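Local coordinates for protein mannan endo-1,4-beta-mannosidase (PDB 3CBW) that hydrolyses internal beta-1,4-mannosidic linkages in mannan, galactomannan and glucomannan, and so takes part in the breakdown of glucomannan, at residues A116-Q121 with W181-L186; I129-Y134 with I197-Q202. The protein carries 3 engineered substitutions. One frame throughout, in Å; residues are numbered along the deposited sequence.

Interaction 1: A116-Q121 with W181-L186; sequences ANPAFQ and WFWWGL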
loop_
_atom_site.group_PDB
_atom_site.type_symbol
_atom_site.label_atom_id
_atom_site.label_comp_id
_atom_site.label_asym_id
_atom_site.label_seq_id
_atom_site.Cartn_x
_atom_site.Cartn_y
_atom_site.Cartn_z
ATOM N N ALA A 116 -10.491 -1.584 11.908
ATOM C CA ALA A 116 -11.444 -2.268 12.775
ATOM C C ALA A 116 -12.710 -2.570 11.980
ATOM O O ALA A 116 -12.978 -1.948 10.942
ATOM C CB ALA A 116 -11.749 -1.420 13.996
ATOM N N ASN A 117 -13.483 -3.528 12.484
ATOM C CA ASN A 117 -14.614 -4.104 11.782
ATOM C C ASN A 117 -15.906 -3.435 12.227
ATOM O O ASN A 117 -16.368 -3.658 13.351
ATOM C CB ASN A 117 -14.650 -5.591 12.120
ATOM C CG ASN A 117 -15.708 -6.359 11.381
ATOM O OD1 ASN A 117 -16.654 -5.800 10.828
ATOM N ND2 ASN A 117 -15.557 -7.687 11.384
ATOM N N PRO A 118 -16.512 -2.627 11.345
ATOM C CA PRO A 118 -17.702 -1.872 11.757
ATOM C C PRO A 118 -18.972 -2.718 11.896
ATOM O O PRO A 118 -20.013 -2.186 12.267
ATOM C CB PRO A 118 -17.834 -0.808 10.666
ATOM C CG PRO A 118 -17.231 -1.432 9.457
ATOM C CD PRO A 118 -16.137 -2.341 9.945
ATOM N N ALA A 119 -18.894 -4.020 11.635
ATOM C CA ALA A 119 -20.002 -4.910 12.004
ATOM C C ALA A 119 -20.074 -5.080 13.521
ATOM O O ALA A 119 -21.078 -5.578 14.047
ATOM C CB ALA A 119 -19.868 -6.267 11.314
ATOM N N PHE A 120 -19.016 -4.670 14.217
ATOM C CA PHE A 120 -18.890 -4.781 15.668
ATOM C C PHE A 120 -18.712 -3.407 16.295
ATOM O O PHE A 120 -18.420 -2.428 15.607
ATOM C CB PHE A 120 -17.683 -5.657 16.027
ATOM C CG PHE A 120 -17.845 -7.096 15.648
ATOM C CD1 PHE A 120 -18.344 -8.015 16.570
ATOM C CD2 PHE A 120 -17.501 -7.542 14.375
ATOM C CE1 PHE A 120 -18.495 -9.361 16.227
ATOM C CE2 PHE A 120 -17.649 -8.872 14.013
ATOM C CZ PHE A 120 -18.151 -9.792 14.945
ATOM N N GLN A 121 -18.876 -3.337 17.611
ATOM C CA GLN A 121 -18.710 -2.087 18.330
ATOM C C GLN A 121 -17.303 -1.506 18.132
ATOM O O GLN A 121 -17.133 -0.294 18.002
ATOM C CB GLN A 121 -19.022 -2.303 19.815
ATOM C CG GLN A 121 -18.851 -1.066 20.684
ATOM C CD GLN A 121 -17.417 -0.839 21.127
ATOM O OE1 GLN A 121 -16.641 -1.788 21.292
ATOM N NE2 GLN A 121 -17.053 0.425 21.322
ATOM N N TRP A 181 -8.776 -13.501 5.701
ATOM C CA TRP A 181 -8.464 -13.077 7.067
ATOM C C TRP A 181 -9.108 -11.733 7.459
ATOM O O TRP A 181 -9.739 -11.647 8.516
ATOM C CB TRP A 181 -6.951 -13.124 7.329
ATOM C CG TRP A 181 -6.094 -12.589 6.223
ATOM C CD1 TRP A 181 -5.622 -11.308 6.102
ATOM C CD2 TRP A 181 -5.588 -13.313 5.096
ATOM N NE1 TRP A 181 -4.860 -11.188 4.968
ATOM C CE2 TRP A 181 -4.817 -12.403 4.335
ATOM C CE3 TRP A 181 -5.693 -14.644 4.662
ATOM C CZ2 TRP A 181 -4.171 -12.771 3.161
ATOM C CZ3 TRP A 181 -5.047 -15.013 3.490
ATOM C CH2 TRP A 181 -4.297 -14.075 2.746
ATOM N N PHE A 182 -9.003 -10.705 6.621
ATOM C CA PHE A 182 -9.597 -9.399 6.954
ATOM C C PHE A 182 -11.103 -9.389 6.726
ATOM O O PHE A 182 -11.613 -10.047 5.821
ATOM C CB PHE A 182 -8.959 -8.285 6.133
ATOM C CG PHE A 182 -7.480 -8.099 6.379
ATOM C CD1 PHE A 182 -6.979 -7.968 7.673
ATOM C CD2 PHE A 182 -6.603 -7.995 5.309
ATOM C CE1 PHE A 182 -5.608 -7.770 7.897
ATOM C CE2 PHE A 182 -5.241 -7.793 5.518
ATOM C CZ PHE A 182 -4.752 -7.674 6.808
ATOM N N TRP A 183 -11.811 -8.596 7.524
ATOM C CA TRP A 183 -13.272 -8.581 7.445
ATOM C C TRP A 183 -13.804 -8.163 6.068
ATOM O O TRP A 183 -14.904 -8.563 5.680
ATOM C CB TRP A 183 -13.872 -7.706 8.547
ATOM C CG TRP A 183 -13.521 -6.237 8.480
ATOM C CD1 TRP A 183 -12.522 -5.605 9.166
ATOM C CD2 TRP A 183 -14.181 -5.217 7.708
ATOM N NE1 TRP A 183 -12.514 -4.257 8.874
ATOM C CE2 TRP A 183 -13.520 -3.992 7.986
ATOM C CE3 TRP A 183 -15.258 -5.212 6.811
ATOM C CZ2 TRP A 183 -13.886 -2.789 7.379
ATOM C CZ3 TRP A 183 -15.630 -3.997 6.213
ATOM C CH2 TRP A 183 -14.946 -2.813 6.512
ATOM N N TRP A 184 -13.037 -7.358 5.334
ATOM C CA TRP A 184 -13.494 -6.841 4.044
ATOM C C TRP A 184 -13.273 -7.804 2.872
ATOM O O TRP A 184 -13.687 -7.518 1.746
ATOM C CB TRP A 184 -12.831 -5.495 3.752
ATOM C CG TRP A 184 -11.319 -5.542 3.722
ATOM C CD1 TRP A 184 -10.520 -5.928 2.669
ATOM C CD2 TRP A 184 -10.436 -5.140 4.776
ATOM N NE1 TRP A 184 -9.198 -5.810 3.025
ATOM C CE2 TRP A 184 -9.116 -5.324 4.307
ATOM C CE3 TRP A 184 -10.635 -4.669 6.086
ATOM C CZ2 TRP A 184 -7.996 -5.028 5.088
ATOM C CZ3 TRP A 184 -9.526 -4.397 6.869
ATOM C CH2 TRP A 184 -8.217 -4.579 6.364
ATOM N N GLY A 185 -12.608 -8.930 3.132
ATOM C CA GLY A 185 -12.223 -9.875 2.076
ATOM C C GLY A 185 -13.185 -11.046 1.911
ATOM O O GLY A 185 -14.355 -10.978 2.293
ATOM N N LEU A 186 -12.694 -12.124 1.308
ATOM C CA LEU A 186 -13.463 -13.355 1.179
ATOM C C LEU A 186 -13.626 -14.020 2.543
ATOM O O LEU A 186 -12.919 -13.698 3.492
ATOM C CB LEU A 186 -12.768 -14.313 0.209
ATOM C CG LEU A 186 -12.827 -13.960 -1.271
ATOM C CD1 LEU A 186 -12.022 -14.982 -2.067
ATOM C CD2 LEU A 186 -14.274 -13.917 -1.758
#
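W183 holds its CG between the backbone N and the carbonyl carbon (chi1 64°), which turns the indole out toward 116-121, while N117 swings CG anti to its own N (chi1 -175°) and lays its amide nearly flat over the CB-CG end of that indole. The two flat groups end almost parallel, their planes 15° apart, with N117 ND2 3.3 Å from W183 CB. One face of the indole receives the N117-P118 corner. N117 CA stands 3.7 Å from the centroid of the five-membered ring and P118 CD 3.6 Å from that of the six-membered ring, both as CH-pi contacts near the ring normal; the proline crosses the indole at about a right angle. The opposite face is backed by W184, whose CE3 lies 3.4 Å above the plane, toward the rim, so the indole is held between the incoming loop and its own neighbour. W183 NE1, buried, is hydrogen-bonded to the carbonyl of L115, and A116 O is 3.1 Å from W183 NE1. N117 is fixed at both ends of its amide: ND2 donates to H124 O, and OD1 accepts from A119 N at 3.0 Å, the donor tilted out of the carbonyl plane. That bond closes an Asx turn inside the type I turn 117-120, which meets a second one (182-185). Replacing W183 by alanine is likely to leave the N117-P118 corner without the surface it rests on and L115 O without its indole donor. The ring also touches I137 and L203, from two helices that follow these loops. The second loop also carries W181, a probable substrate-binding residue, which takes no part in this packing. Here two loops following neighbouring barrel strands, 108-114 and 169-172, pack together on the catalytic side of a GH26 TIM barrel.

Interaction 2: I129-Y134 with I197-Q202; sequences ITNDQY and ISLYKQ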
loop_
_atom_site.group_PDB
_atom_site.type_symbol
_atom_site.label_atom_id
_atom_site.label_comp_id
_atom_site.label_asym_id
_atom_site.label_seq_id
_atom_site.Cartn_x
_atom_site.Cartn_y
_atom_site.Cartn_z
ATOM N N ILE A 129 -17.402 -11.707 8.330
ATOM C CA ILE A 129 -18.784 -11.264 8.383
ATOM C C ILE A 129 -19.557 -11.804 7.206
ATOM O O ILE A 129 -18.982 -12.202 6.197
ATOM C CB ILE A 129 -18.881 -9.717 8.469
ATOM C CG1 ILE A 129 -18.276 -9.043 7.224
ATOM C CG2 ILE A 129 -18.227 -9.244 9.762
ATOM C CD1 ILE A 129 -18.540 -7.540 7.162
ATOM N N THR A 130 -20.876 -11.834 7.351
ATOM C CA THR A 130 -21.724 -12.317 6.290
ATOM C C THR A 130 -21.978 -11.209 5.273
ATOM O O THR A 130 -21.730 -10.026 5.541
ATOM C CB THR A 130 -23.091 -12.756 6.841
ATOM O OG1 THR A 130 -23.756 -11.596 7.352
ATOM C CG2 THR A 130 -22.955 -13.824 7.958
ATOM N N ASN A 131 -22.480 -11.588 4.109
ATOM C CA ASN A 131 -22.858 -10.593 3.105
ATOM C C ASN A 131 -23.942 -9.644 3.595
ATOM O O ASN A 131 -23.922 -8.457 3.258
ATOM C CB ASN A 131 -23.240 -11.252 1.785
ATOM C CG ASN A 131 -22.038 -11.816 1.049
ATOM O OD1 ASN A 131 -20.904 -11.358 1.234
ATOM N ND2 ASN A 131 -22.281 -12.798 0.193
ATOM N N ASP A 132 -24.870 -10.135 4.416
ATOM C CA ASP A 132 -25.899 -9.258 4.978
ATOM C C ASP A 132 -25.279 -8.197 5.901
ATOM O O ASP A 132 -25.685 -7.028 5.872
ATOM C CB ASP A 132 -26.964 -10.068 5.726
ATOM C CG ASP A 132 -27.961 -10.768 4.797
ATOM O OD1 ASP A 132 -27.967 -10.522 3.571
ATOM O OD2 ASP A 132 -28.755 -11.585 5.317
ATOM N N GLN A 133 -24.290 -8.588 6.707
ATOM C CA GLN A 133 -23.578 -7.631 7.547
ATOM C C GLN A 133 -22.782 -6.625 6.711
ATOM O O GLN A 133 -22.758 -5.424 7.007
ATOM C CB GLN A 133 -22.642 -8.356 8.503
ATOM C CG GLN A 133 -23.357 -9.083 9.629
ATOM C CD GLN A 133 -22.404 -9.911 10.458
ATOM O OE1 GLN A 133 -21.667 -10.754 9.938
ATOM N NE2 GLN A 133 -22.394 -9.663 11.756
ATOM N N TYR A 134 -22.133 -7.130 5.665
ATOM C CA TYR A 134 -21.343 -6.295 4.761
ATOM C C TYR A 134 -22.237 -5.249 4.071
ATOM O O TYR A 134 -21.859 -4.082 3.931
ATOM C CB TYR A 134 -20.673 -7.204 3.739
ATOM C CG TYR A 134 -19.346 -6.767 3.150
ATOM C CD1 TYR A 134 -18.208 -7.548 3.349
ATOM C CD2 TYR A 134 -19.239 -5.645 2.327
ATOM C CE1 TYR A 134 -16.993 -7.217 2.766
ATOM C CE2 TYR A 134 -18.017 -5.304 1.740
ATOM C CZ TYR A 134 -16.902 -6.094 1.972
ATOM O OH TYR A 134 -15.708 -5.751 1.380
ATOM N N ILE A 197 -17.595 -10.283 -3.973
ATOM C CA ILE A 197 -16.782 -9.548 -4.934
ATOM C C ILE A 197 -17.463 -8.211 -5.275
ATOM O O ILE A 197 -16.811 -7.158 -5.282
ATOM C CB ILE A 197 -16.517 -10.415 -6.190
ATOM C CG1 ILE A 197 -15.557 -11.558 -5.845
ATOM C CG2 ILE A 197 -16.004 -9.574 -7.369
ATOM C CD1 ILE A 197 -15.550 -12.703 -6.847
ATOM N N SER A 198 -18.775 -8.243 -5.523
ATOM C CA SER A 198 -19.524 -7.023 -5.826
ATOM C C SER A 198 -19.505 -6.042 -4.656
ATOM O O SER A 198 -19.292 -4.828 -4.833
ATOM C CB SER A 198 -20.966 -7.368 -6.184
ATOM O OG SER A 198 -21.694 -6.179 -6.412
ATOM N N LEU A 199 -19.736 -6.566 -3.456
ATOM C CA LEU A 199 -19.747 -5.733 -2.261
ATOM C C LEU A 199 -18.378 -5.109 -1.979
ATOM O O LEU A 199 -18.296 -3.949 -1.552
ATOM C CB LEU A 199 -20.245 -6.526 -1.050
ATOM C CG LEU A 199 -21.697 -7.023 -1.126
ATOM C CD1 LEU A 199 -21.985 -7.975 0.043
ATOM C CD2 LEU A 199 -22.704 -5.869 -1.146
ATOM N N TYR A 200 -17.310 -5.869 -2.208
ATOM C CA TYR A 200 -15.979 -5.319 -2.049
ATOM C C TYR A 200 -15.784 -4.106 -2.963
ATOM O O TYR A 200 -15.274 -3.056 -2.532
ATOM C CB TYR A 200 -14.887 -6.353 -2.342
ATOM C CG TYR A 200 -13.533 -5.677 -2.312
ATOM C CD1 TYR A 200 -12.860 -5.511 -1.107
ATOM C CD2 TYR A 200 -12.968 -5.130 -3.470
ATOM C CE1 TYR A 200 -11.639 -4.839 -1.048
ATOM C CE2 TYR A 200 -11.761 -4.462 -3.417
ATOM C CZ TYR A 200 -11.102 -4.318 -2.206
ATOM O OH TYR A 200 -9.896 -3.660 -2.183
ATOM N N LYS A 201 -16.148 -4.257 -4.233
ATOM C CA LYS A 201 -15.991 -3.158 -5.176
ATOM C C LYS A 201 -16.767 -1.940 -4.703
ATOM O O LYS A 201 -16.266 -0.818 -4.792
ATOM C CB LYS A 201 -16.401 -3.562 -6.588
ATOM C CG LYS A 201 -15.495 -4.595 -7.219
ATOM C CD LYS A 201 -16.039 -4.976 -8.568
ATOM C CE LYS A 201 -15.417 -6.232 -9.086
ATOM N NZ LYS A 201 -16.231 -6.752 -10.212
ATOM N N GLN A 202 -17.975 -2.156 -4.188
ATOM C CA GLN A 202 -18.777 -1.070 -3.633
ATOM C C GLN A 202 -18.082 -0.398 -2.459
ATOM O O GLN A 202 -18.090 0.828 -2.350
ATOM C CB GLN A 202 -20.145 -1.596 -3.224
ATOM C CG GLN A 202 -20.996 -2.006 -4.405
ATOM C CD GLN A 202 -22.292 -2.667 -3.982
ATOM O OE1 GLN A 202 -23.056 -2.102 -3.211
ATOM N NE2 GLN A 202 -22.535 -3.877 -4.476
#
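Y134 and L199 mark the closest backbone approach, their CA atoms 7.2 Å apart, where the first turn of helix 131-138 meets the early part of helix 194-214. T130 is the N-cap of the former: its OG1 accepts from Q133 N at 3.1 Å, and Q133 OE1 returns the bond by accepting from T130 N at 2.9 Å, in the carbonyl plane and on a lone pair. Across the contact, the Y134 and L199 side chains slide past each other in opposite directions. Y134 CD2 rests 3.6 Å from L199 CB, and CE2 approaches the L199 carbonyl oxygen. With CG anti to the backbone N (chi1 -151°), the phenol is carried across the partner helix, past the L199 carbonyl, until its OH lies 3.5 Å from Y200 CA. That buried hydroxyl is hydrogen-bonded to W184 O, whereas Y200 OH is hydrogen-bonded to L174 O. On the other flank, L199 CD1 touches N131 OD1 at 3.7 Å. The N131 amide has polar partners of its own, OD1 accepting from R196 NE and ND2 donating to D193 OD2. No hydrogen bond joins the two segments directly; they meet by van der Waals packing, in which several polar atoms rest against carbon while bonding to other residues. The contact joins a capping-box helix start to a longer helix on the outer layer of the TIM barrel, with Y200 reaching inward, its side chain about 7 Å from that of H175 and about 8 Å from that of E176, the probable proton donor.

In the fold
Interactions 1 and 2 are adjacent, their centres 10 Å apart, and both are largely buried although they sit toward the periphery of the chain. They join the same two regions of the barrel: each pairs the connection after strand 108-114 with the connection after strand 169-172, first through loops and then through the helices that follow. Interaction 1 is aromatic, a tryptophan face against a turn; interaction 2 is mostly aliphatic and phenolic packing between helices, with the polar ends of its side chains bonded to residues beyond the two segments. The Y134 hydroxyl ties the helix contact to the 181-186 turn, and I129 CG2 packs against N117 and A119.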